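Local coordinates for hypothetical protein AGR_pAT_315 (PDB 1VQY), which is of unknown function but belongs to the NIPSNAP family, whose members share the dimeric alpha+beta barrel type of fold, at residues 86-89 with 90-93. Sequence-based numbering, arbitrary orientation.
Sequences QRWQ and AFIP
The carbonyl oxygen Trp88 O takes two backbone N-H groups from the next turn: Ile92 N bonds to it at 2.8 Å and nearly straight (162° at the hydrogen), while Phe91 N adds a weak, bent hydrogen bond. Phe91 N also reaches back weakly to Arg87 O, so its hydrogen is shared between two carbonyls. Two residues back along the chain, Ala90 N donates to Gln86 O at 3.2 Å. The run of bonds breaks at Pro93, which has no N-H to give; its ring carbon CD sits 3.1 Å from Gln89 O instead, and the helix kinks there. The indole of Trp88 swings forward along the helix, because CG stands anti to the backbone N (chi1 -170°), and meets the side chains of Phe91 and Ile92, three and four residues on. Ile92 lies over one face, its CB 3.9 Å from the centroid of the five-membered ring in a CH-pi contact, while its CD1 reaches Trp88 CZ2 at 3.6 Å. Phe91 approaches the six-membered ring obliquely, the planes inclined at 38° and Phe91 CD2 3.6 Å from Trp88 CZ3. Both aromatic residues are buried: Trp88 packs on Gln42 and Phe91 on Leu33 and Glu37, all from helix 27-46. The Trp88-Phe91 and Trp88-Ile92 contacts line the largely apolar side of a proline-kinked helix, packed against another helix in the ferredoxin-like alpha+beta fold of the dimeric alpha+beta barrel superfamily.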
loop_
_atom_site.group_PDB
_atom_site.type_symbol
_atom_site.label_atom_id
_atom_site.label_comp_id
_atom_site.label_asym_id
_atom_site.label_seq_id
_atom_site.Cartn_x
_atom_site.Cartn_y
_atom_site.Cartn_z
ATOM N N GLN B 86 6.727 21.035 -29.201
ATOM C CA GLN B 86 7.248 20.072 -30.159
ATOM C C GLN B 86 8.469 19.328 -29.662
ATOM O O GLN B 86 8.554 18.120 -29.837
ATOM C CB GLN B 86 7.597 20.785 -31.438
ATOM C CG GLN B 86 7.853 19.864 -32.588
ATOM C CD GLN B 86 7.328 20.445 -33.871
ATOM O OE1 GLN B 86 7.948 21.331 -34.461
ATOM N NE2 GLN B 86 6.162 19.970 -34.297
ATOM N N ARG B 87 9.405 20.046 -29.044
ATOM C CA ARG B 87 10.570 19.421 -28.421
ATOM C C ARG B 87 10.148 18.448 -27.316
ATOM O O ARG B 87 10.689 17.352 -27.215
ATOM C CB ARG B 87 11.514 20.486 -27.840
ATOM C CG ARG B 87 12.145 21.467 -28.863
ATOM C CD ARG B 87 12.841 22.635 -28.151
ATOM N NE ARG B 87 11.903 23.380 -27.307
ATOM C CZ ARG B 87 12.240 24.213 -26.310
ATOM N NH1 ARG B 87 13.523 24.436 -26.000
ATOM N NH2 ARG B 87 11.281 24.832 -25.609
ATOM N N TRP B 88 9.172 18.848 -26.500
ATOM C CA TRP B 88 8.642 17.969 -25.462
ATOM C C TRP B 88 8.033 16.699 -26.058
ATOM O O TRP B 88 8.244 15.606 -25.543
ATOM C CB TRP B 88 7.608 18.697 -24.580
ATOM C CG TRP B 88 7.202 17.931 -23.363
ATOM C CD1 TRP B 88 6.005 17.332 -23.149
ATOM C CD2 TRP B 88 7.996 17.668 -22.192
ATOM N NE1 TRP B 88 5.992 16.712 -21.909
ATOM C CE2 TRP B 88 7.199 16.905 -21.304
ATOM C CE3 TRP B 88 9.296 18.012 -21.803
ATOM C CZ2 TRP B 88 7.660 16.471 -20.067
ATOM C CZ3 TRP B 88 9.752 17.585 -20.557
ATOM C CH2 TRP B 88 8.941 16.818 -19.713
ATOM N N GLN B 89 7.289 16.840 -27.146
ATOM C CA GLN B 89 6.607 15.690 -27.735
ATOM C C GLN B 89 7.596 14.629 -28.184
ATOM O O GLN B 89 7.326 13.423 -28.062
ATOM C CB GLN B 89 5.719 16.132 -28.893
ATOM C CG GLN B 89 4.427 16.794 -28.399
ATOM C CD GLN B 89 3.589 17.364 -29.528
ATOM O OE1 GLN B 89 3.988 17.322 -30.700
ATOM N NE2 GLN B 89 2.415 17.904 -29.182
ATOM N N ALA B 90 8.745 15.088 -28.683
ATOM C CA ALA B 90 9.841 14.201 -29.055
ATOM C C ALA B 90 10.617 13.671 -27.827
ATOM O O ALA B 90 11.232 12.606 -27.891
ATOM C CB ALA B 90 10.790 14.929 -30.027
ATOM N N PHE B 91 10.573 14.406 -26.716
ATOM C CA PHE B 91 11.353 14.063 -25.511
ATOM C C PHE B 91 10.645 13.120 -24.526
ATOM O O PHE B 91 11.274 12.206 -23.946
ATOM C CB PHE B 91 11.780 15.332 -24.746
ATOM C CG PHE B 91 12.384 15.039 -23.408
ATOM C CD1 PHE B 91 13.717 14.697 -23.300
ATOM C CD2 PHE B 91 11.597 15.049 -22.248
ATOM C CE1 PHE B 91 14.271 14.388 -22.053
ATOM C CE2 PHE B 91 12.147 14.751 -20.998
ATOM C CZ PHE B 91 13.485 14.417 -20.902
ATOM N N ILE B 92 9.360 13.365 -24.309
ATOM C CA ILE B 92 8.614 12.679 -23.249
ATOM C C ILE B 92 8.399 11.147 -23.434
ATOM O O ILE B 92 8.379 10.407 -22.443
ATOM C CB ILE B 92 7.282 13.438 -22.932
ATOM C CG1 ILE B 92 6.587 12.859 -21.688
ATOM C CG2 ILE B 92 6.346 13.415 -24.103
ATOM C CD1 ILE B 92 7.451 12.882 -20.413
ATOM N N PRO B 93 8.276 10.663 -24.685
ATOM C CA PRO B 93 8.163 9.221 -24.839
ATOM C C PRO B 93 9.436 8.481 -24.424
ATOM O O PRO B 93 9.354 7.338 -23.990
ATOM C CB PRO B 93 7.921 9.028 -26.348
ATOM C CG PRO B 93 7.573 10.373 -26.884
ATOM C CD PRO B 93 8.268 11.341 -25.994
#